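1,3,6,8-tetrahydroxynaphthalene synthase (Streptomyces coelicolor, PDB 1U0M) catalyses the iterative condensation of five malonyl-CoA units and the cyclisation of the resulting pentaketide to 1,3,6,8-tetrahydroxynaphthalene. Local coordinates at residues L337-G342 with A347-G352. Sequence-based numbering, arbitrary orientation.
Sequences LLAGFG and AEMSLG
The two arms of a β-hairpin, 337-342 and 347-352, pair antiparallel in the C-terminal half of the thiolase fold, with L338 and G340 facing S350 and E348 as hydrogen-bonded pairs. L338 N donates to S350 O over 2.7 Å, while the return bond from S350 N to L338 O is bent to 121° at the hydrogen and weak. In the G340-E348 pair, E348 N reaches G340 O at 2.8 Å, and G340 N donates to E348 O. A339 CA adds a C-H...O contact to that same E348 oxygen.

L337, A339 and F341 share one face of the sheet with L351, M349 and A347, and helix 251-263 covers it. With CG of F341 anti to its carbonyl carbon (chi1 -56°), the ring swings toward A347, with its CD2-CE2 side against A347 CB, CE2 at 3.3 Å, and A347 CA in the ring plane at its edge. An alanine in place of F341 would probably open a gap between A347 and the M251 and L254 side chains of that helix. The F341 side chain also lies about 6 Å from that of C146, the probable active-site cysteine, which is consistent with this end of the hairpin lying beside the catalytic centre. Farther along, the L337 and L351 side chains cross at an angle, their CD2 methyls pressed to 3.5 Å, whereas A339 CB meets M349 CG more loosely, at 4.1 Å. On the reverse face, S350 CB rests 4.0 Å from L338 CB, and the E348 side chain leads away from the partner strand to helix 148-162, where its carboxylate has a long, weak ion pair with R155.

Main-chain bonding thus sets the register and pairs polar backbone groups inside a buried sheet, while apolar contacts join the hairpin to helix 251-263.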
loop_
_atom_site.group_PDB
_atom_site.type_symbol
_atom_site.label_atom_id
_atom_site.label_comp_id
_atom_site.label_asym_id
_atom_site.label_seq_id
_atom_site.Cartn_x
_atom_site.Cartn_y
_atom_site.Cartn_z
ATOM N N LEU A 337 7.041 -18.988 -15.103
ATOM C CA LEU A 337 5.776 -18.317 -14.833
ATOM C C LEU A 337 5.545 -18.165 -13.333
ATOM O O LEU A 337 5.171 -19.118 -12.652
ATOM C CB LEU A 337 4.619 -19.093 -15.469
ATOM C CG LEU A 337 3.204 -18.507 -15.386
ATOM C CD1 LEU A 337 2.538 -18.897 -14.080
ATOM C CD2 LEU A 337 3.266 -16.994 -15.550
ATOM N N LEU A 338 5.798 -16.961 -12.829
ATOM C CA LEU A 338 5.607 -16.638 -11.423
ATOM C C LEU A 338 4.285 -15.887 -11.360
ATOM O O LEU A 338 4.104 -14.892 -12.054
ATOM C CB LEU A 338 6.732 -15.728 -10.921
ATOM C CG LEU A 338 8.179 -16.220 -11.022
ATOM C CD1 LEU A 338 9.131 -15.073 -10.729
ATOM C CD2 LEU A 338 8.409 -17.358 -10.051
ATOM N N ALA A 339 3.356 -16.361 -10.540
ATOM C CA ALA A 339 2.065 -15.698 -10.428
ATOM C C ALA A 339 1.530 -15.708 -9.002
ATOM O O ALA A 339 1.833 -16.609 -8.214
ATOM C CB ALA A 339 1.057 -16.353 -11.366
ATOM N N GLY A 340 0.735 -14.689 -8.685
ATOM C CA GLY A 340 0.133 -14.568 -7.371
ATOM C C GLY A 340 -1.338 -14.250 -7.526
ATOM O O GLY A 340 -1.715 -13.493 -8.415
ATOM N N PHE A 341 -2.176 -14.833 -6.678
ATOM C CA PHE A 341 -3.612 -14.586 -6.755
ATOM C C PHE A 341 -4.172 -14.190 -5.395
ATOM O O PHE A 341 -3.786 -14.756 -4.377
ATOM C CB PHE A 341 -4.334 -15.840 -7.258
ATOM C CG PHE A 341 -3.834 -16.336 -8.582
ATOM C CD1 PHE A 341 -3.760 -17.702 -8.844
ATOM C CD2 PHE A 341 -3.413 -15.445 -9.565
ATOM C CE1 PHE A 341 -3.267 -18.173 -10.063
ATOM C CE2 PHE A 341 -2.920 -15.910 -10.783
ATOM C CZ PHE A 341 -2.847 -17.273 -11.029
ATOM N N GLY A 342 -5.089 -13.225 -5.387
ATOM C CA GLY A 342 -5.691 -12.773 -4.139
ATOM C C GLY A 342 -6.811 -11.765 -4.343
ATOM O O GLY A 342 -7.509 -11.814 -5.354
ATOM N N ALA A 347 -4.538 -11.062 -10.101
ATOM C CA ALA A 347 -3.534 -12.027 -10.500
ATOM C C ALA A 347 -2.292 -11.291 -10.983
ATOM O O ALA A 347 -2.330 -10.595 -11.997
ATOM C CB ALA A 347 -4.084 -12.915 -11.611
ATOM N N GLU A 348 -1.201 -11.418 -10.239
ATOM C CA GLU A 348 0.039 -10.784 -10.638
ATOM C C GLU A 348 0.900 -11.874 -11.265
ATOM O O GLU A 348 1.519 -12.677 -10.570
ATOM C CB GLU A 348 0.744 -10.152 -9.435
ATOM C CG GLU A 348 0.021 -8.933 -8.853
ATOM C CD GLU A 348 -0.019 -7.744 -9.806
ATOM O OE1 GLU A 348 -0.623 -7.868 -10.888
ATOM O OE2 GLU A 348 0.553 -6.682 -9.477
ATOM N N MET A 349 0.910 -11.897 -12.593
ATOM C CA MET A 349 1.659 -12.880 -13.366
ATOM C C MET A 349 3.007 -12.320 -13.798
ATOM O O MET A 349 3.149 -11.120 -14.008
ATOM C CB MET A 349 0.832 -13.285 -14.588
ATOM C CG MET A 349 -0.535 -13.812 -14.217
ATOM S SD MET A 349 -1.784 -13.670 -15.511
ATOM C CE MET A 349 -2.297 -11.948 -15.304
ATOM N N SER A 350 3.994 -13.197 -13.931
ATOM C CA SER A 350 5.336 -12.793 -14.332
ATOM C C SER A 350 6.038 -13.904 -15.130
ATOM O O SER A 350 6.162 -15.032 -14.653
ATOM C CB SER A 350 6.154 -12.446 -13.086
ATOM O OG SER A 350 7.478 -12.083 -13.423
ATOM N N LEU A 351 6.481 -13.583 -16.345
ATOM C CA LEU A 351 7.180 -14.547 -17.199
ATOM C C LEU A 351 8.683 -14.249 -17.175
ATOM O O LEU A 351 9.088 -13.095 -17.274
ATOM C CB LEU A 351 6.644 -14.469 -18.639
ATOM C CG LEU A 351 5.190 -14.895 -18.901
ATOM C CD1 LEU A 351 4.830 -14.687 -20.375
ATOM C CD2 LEU A 351 5.010 -16.353 -18.508
ATOM N N GLY A 352 9.501 -15.292 -17.029
ATOM C CA GLY A 352 10.945 -15.110 -16.985
ATOM C C GLY A 352 11.770 -16.383 -17.162
ATOM O O GLY A 352 11.316 -17.475 -16.824
#